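Udp-n-acetylglucosamine pyrophosphorylase (PDB 4BQH) probably catalyses the transfer of uridylate from UTP to N-acetyl-alpha-D-glucosamine 1-phosphate, giving UDP-N-acetyl-alpha-D-glucosamine and diphosphate, and binds an allosteric inhibitor. Local coordinates at residues A[371-376]-A[410-415]; A[377-382]-A[406-411]. All coordinates share one frame; numbering follows the deposited sequence.

Interaction 1 (A[371-376]-A[410-415]). With 9VU ((3S)-3-[2-(1,3-benzodioxol-5-yl)-2-oxidanylidene-ethyl]-4-bromanyl-5-methyl-3-oxidanyl-1H-indol-2-one), chain C.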
loop_
_atom_site.group_PDB
_atom_site.type_symbol
_atom_site.label_atom_id
_atom_site.label_comp_id
_atom_site.label_asym_id
_atom_site.label_seq_id
_atom_site.Cartn_x
_atom_site.Cartn_y
_atom_site.Cartn_z
ATOM N N ALA A 371 -15.015 -2.184 7.680
ATOM C CA ALA A 371 -14.891 -3.572 8.177
ATOM C C ALA A 371 -16.243 -4.152 8.585
ATOM O O ALA A 371 -16.572 -5.281 8.192
ATOM C CB ALA A 371 -13.881 -3.673 9.306
ATOM N N GLU A 372 -17.040 -3.359 9.304
ATOM C CA GLU A 372 -18.394 -3.784 9.701
ATOM C C GLU A 372 -19.235 -4.102 8.468
ATOM O O GLU A 372 -19.848 -5.174 8.392
ATOM C CB GLU A 372 -19.068 -2.721 10.576
ATOM C CG GLU A 372 -20.119 -3.294 11.528
ATOM C CD GLU A 372 -20.268 -2.473 12.814
ATOM O OE1 GLU A 372 -20.812 -1.365 12.721
ATOM O OE2 GLU A 372 -19.851 -2.945 13.914
ATOM N N ARG A 373 -19.248 -3.197 7.488
ATOM C CA ARG A 373 -20.017 -3.450 6.257
ATOM C C ARG A 373 -19.505 -4.661 5.507
ATOM O O ARG A 373 -20.281 -5.406 4.909
ATOM C CB ARG A 373 -19.979 -2.262 5.309
ATOM C CG ARG A 373 -20.696 -1.020 5.821
ATOM C CD ARG A 373 -22.236 -1.151 5.917
ATOM N NE ARG A 373 -22.667 0.106 6.491
ATOM C CZ ARG A 373 -22.686 0.390 7.792
ATOM N NH1 ARG A 373 -22.436 -0.541 8.715
ATOM N NH2 ARG A 373 -23.014 1.615 8.169
ATOM N N MET A 374 -18.192 -4.860 5.516
ATOM C CA MET A 374 -17.646 -5.918 4.675
ATOM C C MET A 374 -18.056 -7.320 5.119
ATOM O O MET A 374 -18.138 -8.211 4.293
ATOM C CB MET A 374 -16.132 -5.818 4.536
ATOM C CG MET A 374 -15.614 -6.526 3.277
ATOM S SD MET A 374 -13.814 -6.392 3.248
ATOM C CE MET A 374 -13.534 -7.233 1.694
ATOM N N LYS A 375 -18.330 -7.503 6.411
ATOM C CA LYS A 375 -18.773 -8.809 6.913
ATOM C C LYS A 375 -20.015 -9.347 6.203
ATOM O O LYS A 375 -20.193 -10.539 6.162
ATOM C CB LYS A 375 -19.003 -8.770 8.422
ATOM C CG LYS A 375 -17.712 -8.511 9.189
ATOM C CD LYS A 375 -17.861 -8.744 10.683
ATOM C CE LYS A 375 -17.701 -10.219 11.024
ATOM N NZ LYS A 375 -17.473 -10.374 12.490
ATOM N N SER A 376 -20.870 -8.474 5.669
ATOM C CA SER A 376 -22.040 -8.958 4.919
ATOM C C SER A 376 -21.947 -8.664 3.435
ATOM O O SER A 376 -22.908 -8.861 2.692
ATOM C CB SER A 376 -23.335 -8.396 5.516
ATOM O OG SER A 376 -23.431 -6.981 5.342
ATOM N N VAL A 410 -18.347 5.263 1.968
ATOM C CA VAL A 410 -17.592 6.346 2.619
ATOM C C VAL A 410 -18.463 7.401 3.303
ATOM O O VAL A 410 -18.128 7.862 4.391
ATOM C CB VAL A 410 -16.617 7.019 1.639
ATOM C CG1 VAL A 410 -17.384 7.738 0.514
ATOM C CG2 VAL A 410 -15.656 7.952 2.379
ATOM N N ASP A 411 -19.587 7.766 2.701
ATOM C CA ASP A 411 -20.353 8.859 3.306
ATOM C C ASP A 411 -21.209 8.431 4.487
ATOM O O ASP A 411 -21.760 9.278 5.207
ATOM C CB ASP A 411 -21.155 9.600 2.235
ATOM C CG ASP A 411 -20.242 10.393 1.309
ATOM O OD1 ASP A 411 -19.341 11.086 1.819
ATOM O OD2 ASP A 411 -20.416 10.324 0.085
ATOM N N GLU A 412 -21.303 7.122 4.705
ATOM C CA GLU A 412 -22.004 6.603 5.887
ATOM C C GLU A 412 -21.266 6.929 7.184
ATOM O O GLU A 412 -21.816 6.768 8.272
ATOM C CB GLU A 412 -22.219 5.098 5.744
ATOM C CG GLU A 412 -23.081 4.793 4.533
ATOM C CD GLU A 412 -23.353 3.329 4.360
ATOM O OE1 GLU A 412 -22.987 2.546 5.248
ATOM O OE2 GLU A 412 -23.946 2.962 3.328
ATOM N N CYS A 413 -20.030 7.423 7.063
ATOM C CA CYS A 413 -19.246 7.807 8.225
ATOM C C CYS A 413 -19.703 9.133 8.834
ATOM O O CYS A 413 -19.322 9.449 9.958
ATOM C CB CYS A 413 -17.760 7.940 7.851
ATOM S SG CYS A 413 -17.005 6.378 7.330
ATOM N N ASP A 414 -20.436 9.936 8.071
ATOM C CA ASP A 414 -20.885 11.245 8.573
ATOM C C ASP A 414 -22.401 11.267 8.773
ATOM O O ASP A 414 -23.141 10.719 7.968
ATOM C CB ASP A 414 -20.454 12.386 7.640
ATOM C CG ASP A 414 -18.938 12.558 7.572
ATOM O OD1 ASP A 414 -18.275 12.501 8.624
ATOM O OD2 ASP A 414 -18.425 12.745 6.443
ATOM N N HIS A 415 -22.849 11.905 9.857
ATOM C CA HIS A 415 -24.277 12.026 10.157
ATOM C C HIS A 415 -24.627 13.463 10.427
ATOM O O HIS A 415 -24.359 13.955 11.512
ATOM C CB HIS A 415 -24.618 11.162 11.363
ATOM C CG HIS A 415 -24.068 9.780 11.251
ATOM N ND1 HIS A 415 -24.686 8.822 10.545
ATOM C CD2 HIS A 415 -22.865 9.243 11.682
ATOM C CE1 HIS A 415 -23.934 7.708 10.558
ATOM N NE2 HIS A 415 -22.822 7.965 11.254
HETATM O OAN 9VU C . -15.247 -14.159 6.227
HETATM C CAH 9VU C . -14.971 -13.123 6.863
HETATM N NAG 9VU C . -14.693 -13.103 8.169
HETATM C CAC 9VU C . -14.474 -11.814 8.550
HETATM C CAB 9VU C . -14.189 -11.340 9.767
HETATM C CAA 9VU C . -14.016 -9.971 10.028
HETATM C CAF 9VU C . -14.169 -9.082 8.957
HETATM C CAJ 9VU C . -14.007 -7.672 9.174
HETATM C CAE 9VU C . -14.472 -9.632 7.691
HETATM BR BRA 9VU C . -14.606 -8.399 6.252
HETATM C CAD 9VU C . -14.620 -10.972 7.489
HETATM C CAI 9VU C . -14.950 -11.795 6.355
HETATM O OAL 9VU C . -16.285 -11.517 5.924
HETATM C CAM 9VU C . -14.081 -11.581 5.086
HETATM C CAO 9VU C . -12.614 -12.026 5.257
HETATM O OAP 9VU C . -12.314 -12.656 6.282
HETATM C CAQ 9VU C . -11.697 -11.735 4.204
HETATM C CAV 9VU C . -11.974 -10.814 3.192
HETATM C CAU 9VU C . -11.098 -10.565 2.202
HETATM O OAY 9VU C . -11.214 -9.693 1.158
HETATM C CAX 9VU C . -10.194 -10.140 0.222
HETATM O OAW 9VU C . -9.201 -10.728 1.071
HETATM C CAT 9VU C . -9.909 -11.166 2.157
HETATM C CAS 9VU C . -9.563 -12.053 3.105
HETATM C CAR 9VU C . -10.438 -12.347 4.149
#
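Arg373 and Glu412 form a salt bridge, and it is the only contact between 371-376 and 410-415. Arg373 presents the side of its guanidinium that carries NE and NH2. Both nitrogens donate to one oxygen, OE1 of Glu412. Arg373 NE to Glu412 OE1 is 2.8 Å, with an N-H...O angle of 152°. Arg373 NH2 to Glu412 OE1 is longer, 3.1 Å, and more bent, 136°. OE1 lies almost in the guanidinium plane and is met nearly along its own C-O bond. Because both nitrogens share OE1, this is not the pairing of two nitrogens with two oxygens; the carboxylate and guanidinium planes are also turned 33° apart. The side-on grip through NE and NH2 restrains the guanidinium and keeps OE1 in its plane.

The Arg373 chain bends at chi2 before it runs out to the acid. Glu412 is extended beyond CG and reaches back. Two long side chains thus span backbones whose nearest CA atoms, of Arg373 and Glu412, are 10.3 Å apart.

Met374 and Lys375 meet the inhibitor 9VU. Met374 CB is 3.5 Å from the bromine BRA, and Met374 CE is 3.4 Å from the dioxole oxygen OAY. The Lys375 chain lies over one face of the oxindole, with CG 3.6 Å from CAF of 9VU.

The salt bridge is near the surface and joins helix 364-374 to a 3-10 turn between strands 394-400 and 423-427. Glu412 also packs on Leu369 of that helix, and Cys413 on His365, Phe366 and Leu369. Ala371 and Met374 pack against Phe242 of helix 241-246.

Interaction 2 (A[377-382]-A[406-411]). With 9VU ((3S)-3-[2-(1,3-benzodioxol-5-yl)-2-oxidanylidene-ethyl]-4-bromanyl-5-methyl-3-oxidanyl-1H-indol-2-one), chain C.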
loop_
_atom_site.group_PDB
_atom_site.type_symbol
_atom_site.label_atom_id
_atom_site.label_comp_id
_atom_site.label_asym_id
_atom_site.label_seq_id
_atom_site.Cartn_x
_atom_site.Cartn_y
_atom_site.Cartn_z
ATOM N N PHE A 377 -20.775 -8.229 2.987
ATOM C CA PHE A 377 -20.590 -7.775 1.611
ATOM C C PHE A 377 -20.274 -8.994 0.753
ATOM O O PHE A 377 -19.446 -9.829 1.147
ATOM C CB PHE A 377 -19.407 -6.792 1.598
ATOM C CG PHE A 377 -18.987 -6.336 0.234
ATOM C CD1 PHE A 377 -19.610 -5.252 -0.371
ATOM C CD2 PHE A 377 -17.908 -6.936 -0.399
ATOM C CE1 PHE A 377 -19.195 -4.802 -1.633
ATOM C CE2 PHE A 377 -17.491 -6.505 -1.663
ATOM C CZ PHE A 377 -18.131 -5.442 -2.273
ATOM N N THR A 378 -20.901 -9.084 -0.421
ATOM C CA THR A 378 -20.767 -10.299 -1.222
ATOM C C THR A 378 -20.337 -10.062 -2.651
ATOM O O THR A 378 -20.222 -11.030 -3.400
ATOM C CB THR A 378 -22.092 -11.099 -1.268
ATOM O OG1 THR A 378 -23.133 -10.210 -1.650
ATOM C CG2 THR A 378 -22.411 -11.700 0.093
ATOM N N GLN A 379 -20.069 -8.805 -3.013
ATOM C CA GLN A 379 -19.696 -8.439 -4.398
ATOM C C GLN A 379 -18.194 -8.497 -4.653
ATOM O O GLN A 379 -17.542 -7.487 -4.965
ATOM C CB GLN A 379 -20.303 -7.074 -4.755
ATOM C CG GLN A 379 -21.823 -7.124 -4.653
ATOM C CD GLN A 379 -22.518 -5.906 -5.235
ATOM O OE1 GLN A 379 -21.882 -4.893 -5.556
ATOM N NE2 GLN A 379 -23.840 -5.996 -5.376
ATOM N N TYR A 380 -17.644 -9.702 -4.548
ATOM C CA TYR A 380 -16.215 -9.883 -4.825
ATOM C C TYR A 380 -15.997 -10.047 -6.321
ATOM O O TYR A 380 -16.962 -10.165 -7.102
ATOM C CB TYR A 380 -15.674 -11.119 -4.077
ATOM C CG TYR A 380 -15.433 -10.962 -2.586
ATOM C CD1 TYR A 380 -16.439 -10.495 -1.727
ATOM C CD2 TYR A 380 -14.215 -11.342 -2.021
ATOM C CE1 TYR A 380 -16.235 -10.403 -0.352
ATOM C CE2 TYR A 380 -13.996 -11.234 -0.656
ATOM C CZ TYR A 380 -15.008 -10.773 0.175
ATOM O OH TYR A 380 -14.814 -10.684 1.529
ATOM N N HIS A 381 -14.725 -10.059 -6.714
ATOM C CA HIS A 381 -14.329 -10.233 -8.101
ATOM C C HIS A 381 -13.939 -11.676 -8.321
ATOM O O HIS A 381 -12.961 -12.163 -7.735
ATOM C CB HIS A 381 -13.147 -9.321 -8.398
ATOM C CG HIS A 381 -13.465 -7.857 -8.272
ATOM N ND1 HIS A 381 -13.508 -7.217 -7.075
ATOM C CD2 HIS A 381 -13.731 -6.900 -9.240
ATOM C CE1 HIS A 381 -13.809 -5.920 -7.266
ATOM N NE2 HIS A 381 -13.945 -5.717 -8.593
ATOM N N ALA A 382 -14.712 -12.383 -9.144
ATOM C CA ALA A 382 -14.483 -13.812 -9.385
ATOM C C ALA A 382 -13.707 -13.986 -10.681
ATOM O O ALA A 382 -13.957 -13.274 -11.679
ATOM C CB ALA A 382 -15.819 -14.542 -9.487
ATOM N N LEU A 406 -14.947 -0.993 -1.141
ATOM C CA LEU A 406 -15.643 -0.469 0.032
ATOM C C LEU A 406 -15.858 1.047 -0.007
ATOM O O LEU A 406 -16.496 1.602 0.905
ATOM C CB LEU A 406 -14.900 -0.859 1.319
ATOM C CG LEU A 406 -15.002 -2.344 1.744
ATOM C CD1 LEU A 406 -16.421 -2.805 2.032
ATOM C CD2 LEU A 406 -14.382 -3.215 0.677
ATOM N N PHE A 407 -15.332 1.730 -1.019
ATOM C CA PHE A 407 -15.449 3.193 -0.998
ATOM C C PHE A 407 -16.895 3.666 -1.161
ATOM O O PHE A 407 -17.216 4.797 -0.810
ATOM C CB PHE A 407 -14.569 3.866 -2.060
ATOM C CG PHE A 407 -13.092 3.637 -1.858
ATOM C CD1 PHE A 407 -12.585 3.318 -0.613
ATOM C CD2 PHE A 407 -12.211 3.812 -2.930
ATOM C CE1 PHE A 407 -11.206 3.120 -0.436
ATOM C CE2 PHE A 407 -10.847 3.609 -2.772
ATOM C CZ PHE A 407 -10.356 3.259 -1.526
ATOM N N ARG A 408 -17.756 2.804 -1.706
ATOM C CA ARG A 408 -19.189 3.123 -1.821
ATOM C C ARG A 408 -19.840 3.447 -0.461
ATOM O O ARG A 408 -20.902 4.067 -0.424
ATOM C CB ARG A 408 -19.922 1.948 -2.473
ATOM C CG ARG A 408 -19.927 0.704 -1.625
ATOM C CD ARG A 408 -21.079 -0.195 -2.027
ATOM N NE ARG A 408 -20.643 -1.244 -2.917
ATOM C CZ ARG A 408 -21.461 -2.176 -3.409
ATOM N NH1 ARG A 408 -22.756 -2.185 -3.083
ATOM N NH2 ARG A 408 -20.985 -3.094 -4.224
ATOM N N PHE A 409 -19.196 3.027 0.636
ATOM C CA PHE A 409 -19.721 3.251 1.987
ATOM C C PHE A 409 -19.214 4.515 2.656
ATOM O O PHE A 409 -19.620 4.814 3.795
ATOM C CB PHE A 409 -19.428 2.038 2.889
ATOM C CG PHE A 409 -20.003 0.764 2.358
ATOM C CD1 PHE A 409 -21.389 0.578 2.315
ATOM C CD2 PHE A 409 -19.169 -0.243 1.890
ATOM C CE1 PHE A 409 -21.927 -0.606 1.811
ATOM C CE2 PHE A 409 -19.685 -1.425 1.364
ATOM C CZ PHE A 409 -21.080 -1.611 1.343
ATOM N N VAL A 410 -18.347 5.263 1.968
ATOM C CA VAL A 410 -17.592 6.346 2.619
ATOM C C VAL A 410 -18.463 7.401 3.303
ATOM O O VAL A 410 -18.128 7.862 4.391
ATOM C CB VAL A 410 -16.617 7.019 1.639
ATOM C CG1 VAL A 410 -17.384 7.738 0.514
ATOM C CG2 VAL A 410 -15.656 7.952 2.379
ATOM N N ASP A 411 -19.587 7.766 2.701
ATOM C CA ASP A 411 -20.353 8.859 3.306
ATOM C C ASP A 411 -21.209 8.431 4.487
ATOM O O ASP A 411 -21.760 9.278 5.207
ATOM C CB ASP A 411 -21.155 9.600 2.235
ATOM C CG ASP A 411 -20.242 10.393 1.309
ATOM O OD1 ASP A 411 -19.341 11.086 1.819
ATOM O OD2 ASP A 411 -20.416 10.324 0.085
HETATM O OAN 9VU C . -15.247 -14.159 6.227
HETATM C CAH 9VU C . -14.971 -13.123 6.863
HETATM N NAG 9VU C . -14.693 -13.103 8.169
HETATM C CAC 9VU C . -14.474 -11.814 8.550
HETATM C CAB 9VU C . -14.189 -11.340 9.767
HETATM C CAA 9VU C . -14.016 -9.971 10.028
HETATM C CAF 9VU C . -14.169 -9.082 8.957
HETATM C CAJ 9VU C . -14.007 -7.672 9.174
HETATM C CAE 9VU C . -14.472 -9.632 7.691
HETATM BR BRA 9VU C . -14.606 -8.399 6.252
HETATM C CAD 9VU C . -14.620 -10.972 7.489
HETATM C CAI 9VU C . -14.950 -11.795 6.355
HETATM O OAL 9VU C . -16.285 -11.517 5.924
HETATM C CAM 9VU C . -14.081 -11.581 5.086
HETATM C CAO 9VU C . -12.614 -12.026 5.257
HETATM O OAP 9VU C . -12.314 -12.656 6.282
HETATM C CAQ 9VU C . -11.697 -11.735 4.204
HETATM C CAV 9VU C . -11.974 -10.814 3.192
HETATM C CAU 9VU C . -11.098 -10.565 2.202
HETATM O OAY 9VU C . -11.214 -9.693 1.158
HETATM C CAX 9VU C . -10.194 -10.140 0.222
HETATM O OAW 9VU C . -9.201 -10.728 1.071
HETATM C CAT 9VU C . -9.909 -11.166 2.157
HETATM C CAS 9VU C . -9.563 -12.053 3.105
HETATM C CAR 9VU C . -10.438 -12.347 4.149
#
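Arg408 of 406-411 meets two side chains of 377-382, Gln379 and Phe377. The polar part is a hydrogen bond from Arg408 NH2 to Gln379 OE1. OE1 sits at the edge of the guanidinium. The modelled length from NH2 to OE1 is 2.4 Å, very short, so the exact distance is doubtful. The amide and guanidinium planes are 61° apart. Gln379 NE2 also makes a weak hydrogen bond to Glu60, which helps hold the amide.

The contact with Phe377 is perpendicular. The ring edge points at one face of the guanidinium, with Phe377 CE1 3.6 Å from Arg408 NH2 and the planes at 84°. The cation therefore does not lie over the ring face. Phe377 has CG opposite its backbone N (chi1 174°), which sends the ring toward the loop.

The apolar part is small. Phe377 CD1 comes to the edge of the Phe409 ring, 4.2 Å from Phe409 CE2. Arg408 CG covers a face of Phe409 from 3.6 Å above the plane, so the arginine chain runs over one phenylalanine before its head reaches the other.

Toward the inhibitor, Tyr380 OH lies 3.3 Å from CAV of 9VU. The Tyr380 ring also meets Phe54 of helix 51-64.

Gln379 is the centre of an inverse gamma turn. The turn leads into strand 381-387, half of a two-stranded antiparallel hairpin with 394-400. The contact thus ties the entry of this hairpin to the loop that follows it, beside the inhibitor pocket.

In the fold
Interactions 1 and 2 are neighbours, with centres 10 Å apart. Segments 371-376 and 377-382 are continuous in the chain, and 406-411 and 410-415 overlap at Val410 and Asp411. The chain leaves helix 364-374, passes through the hairpin of strands 381-387 and 394-400, and returns alongside. Arg373 CG packs 3.9 Å from Phe409 CD1, and Met374 CB lies 3.9 Å from Leu406 CD1. Both interactions hold residues of the pocket of 9VU. Met374 CE and Tyr380 OH, 3.7 Å apart, join the two beside the benzodioxole. Gly48 and Asp50 bind the same inhibitor by backbone hydrogen bonds.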